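Local coordinates for SGNH hydrolase-type esterase domain-containing protein (PDB 4S1P), which is probably an esterase or acylhydrolase of the SGNH (GDSL-like) family, with its natural substrate unknown, at residues 11-15 with 33-39. Sequence-based numbering, arbitrary orientation.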
loop_
_atom_site.group_PDB
_atom_site.type_symbol
_atom_site.label_atom_id
_atom_site.label_comp_id
_atom_site.label_asym_id
_atom_site.label_seq_id
_atom_site.Cartn_x
_atom_site.Cartn_y
_atom_site.Cartn_z
ATOM N N ASN A 11 -5.923 0.477 3.584
ATOM C CA ASN A 11 -6.882 -0.190 4.447
ATOM C C ASN A 11 -6.158 -0.726 5.666
ATOM O O ASN A 11 -5.176 -0.101 6.099
ATOM C CB ASN A 11 -7.723 -1.172 3.653
ATOM C CG ASN A 11 -6.946 -2.341 3.123
ATOM O OD1 ASN A 11 -5.855 -2.694 3.584
ATOM N ND2 ASN A 11 -7.539 -2.989 2.138
ATOM N N SER A 12 -6.640 -1.798 6.310
ATOM C CA SER A 12 -5.978 -2.228 7.537
ATOM C C SER A 12 -4.519 -2.658 7.336
ATOM O O SER A 12 -3.751 -2.639 8.295
ATOM C CB SER A 12 -6.788 -3.317 8.259
ATOM O OG SER A 12 -6.579 -4.538 7.640
ATOM N N LEU A 13 -4.078 -2.991 6.108
ATOM C CA LEU A 13 -2.642 -3.287 5.949
ATOM C C LEU A 13 -1.780 -2.048 6.185
ATOM O O LEU A 13 -0.585 -2.149 6.544
ATOM C CB LEU A 13 -2.335 -3.931 4.598
ATOM C CG LEU A 13 -2.596 -5.442 4.481
ATOM C CD1 LEU A 13 -4.053 -5.801 4.628
ATOM C CD2 LEU A 13 -1.999 -5.957 3.194
ATOM N N THR A 14 -2.381 -0.880 6.000
ATOM C CA THR A 14 -1.724 0.379 6.330
ATOM C C THR A 14 -1.919 0.750 7.796
ATOM O O THR A 14 -0.960 1.133 8.447
ATOM C CB THR A 14 -2.265 1.508 5.427
ATOM O OG1 THR A 14 -1.788 1.294 4.099
ATOM C CG2 THR A 14 -1.760 2.888 5.884
ATOM N N THR A 15 -3.138 0.641 8.323
ATOM C CA THR A 15 -3.426 1.203 9.636
ATOM C C THR A 15 -3.077 0.265 10.776
ATOM O O THR A 15 -2.880 0.755 11.903
ATOM C CB THR A 15 -4.893 1.604 9.769
ATOM O OG1 THR A 15 -5.735 0.481 9.494
ATOM C CG2 THR A 15 -5.241 2.737 8.831
ATOM N N VAL A 33 -3.819 9.799 6.919
ATOM C CA VAL A 33 -4.276 8.485 6.410
ATOM C C VAL A 33 -5.739 8.538 5.986
ATOM O O VAL A 33 -6.584 9.022 6.750
ATOM C CB VAL A 33 -4.128 7.422 7.508
ATOM C CG1 VAL A 33 -4.572 6.059 7.006
ATOM C CG2 VAL A 33 -2.681 7.387 7.981
ATOM N N HIS A 34 -6.007 8.113 4.751
ATOM C CA HIS A 34 -7.345 7.912 4.239
ATOM C C HIS A 34 -7.503 6.422 4.048
ATOM O O HIS A 34 -7.021 5.860 3.043
ATOM C CB HIS A 34 -7.511 8.645 2.901
ATOM C CG HIS A 34 -7.440 10.131 3.012
ATOM N ND1 HIS A 34 -7.385 10.949 1.899
ATOM C CD2 HIS A 34 -7.351 10.946 4.083
ATOM C CE1 HIS A 34 -7.299 12.215 2.295
ATOM N NE2 HIS A 34 -7.254 12.238 3.616
ATOM N N ALA A 35 -8.130 5.772 5.032
ATOM C CA ALA A 35 -8.226 4.326 5.027
ATOM C C ALA A 35 -9.559 3.907 5.605
ATOM O O ALA A 35 -10.212 4.657 6.340
ATOM C CB ALA A 35 -7.111 3.722 5.842
ATOM N N ARG A 36 -9.971 2.712 5.227
ATOM C CA ARG A 36 -11.106 2.055 5.849
ATOM C C ARG A 36 -10.888 0.574 5.679
ATOM O O ARG A 36 -10.348 0.136 4.670
ATOM C CB ARG A 36 -12.412 2.416 5.181
ATOM C CG ARG A 36 -13.617 1.957 6.002
ATOM C CD ARG A 36 -14.914 2.077 5.216
ATOM N NE ARG A 36 -14.982 1.161 4.074
ATOM C CZ ARG A 36 -14.693 1.491 2.821
ATOM N NH1 ARG A 36 -14.358 2.723 2.556
ATOM N NH2 ARG A 36 -14.774 0.579 1.848
ATOM N N GLY A 37 -11.362 -0.211 6.627
ATOM C CA GLY A 37 -11.302 -1.662 6.448
ATOM C C GLY A 37 -12.023 -2.063 5.177
ATOM O O GLY A 37 -13.131 -1.626 4.915
ATOM N N GLY A 38 -11.337 -2.871 4.377
ATOM C CA GLY A 38 -11.885 -3.412 3.136
ATOM C C GLY A 38 -11.783 -2.485 1.948
ATOM O O GLY A 38 -12.181 -2.859 0.854
ATOM N N ALA A 39 -11.213 -1.300 2.124
ATOM C CA ALA A 39 -11.161 -0.343 1.015
ATOM C C ALA A 39 -10.262 -0.787 -0.133
ATOM O O ALA A 39 -9.227 -1.425 0.071
ATOM C CB ALA A 39 -10.703 1.019 1.509
#
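Val33 and Thr15 meet where strands 4-10 and 29-35, neighbours in the parallel sheet of the SGNH hydrolase fold, lead into the short helix 12-15 and a turn at the probable active site. The segment 11-15 starts inside the GDSL-type motif, here Gly-Asn-Ser-Leu, with Ser12 the probable nucleophile beside His167. Val33 CG1, anti to the backbone N (chi1 -179°), lies 3.8 Å from Thr15 CG2. The same Thr15 methyl touches Ala35 CB, at 3.7 Å. Between Val33 and Ala35, His34 turns the other way and packs on helix 50-61. After Ala35 the chain makes a type II beta turn from Arg36 to Ala39, with Gly38, at positive phi, its third residue. Arg36 O accepts the turn bond from Ala39 N and lies 3.1 Å from Asn11 CB; Asn11 CA adds a weak CA-H...O contact to it at 3.5 Å. Gly38 N and Ser12 N both bond O2 of an unidentified ligand, an arrangement consistent with an oxyanion hole. Asn11 ND2 donates to Ala39 O at 3.1 Å and also bonds O1 of that ligand. Asn11 OD1 caps helix 12-15 and takes a second bond from Gln70. At Asn11, an alanine is likely to leave Leu13 N without its cap, Gln70 without this acceptor and Ala39 O without the amide donor. The bond to Ala39 O is bent, at 138°, whereas Leu13 N points almost straight at Asn11 OD1, at 167°.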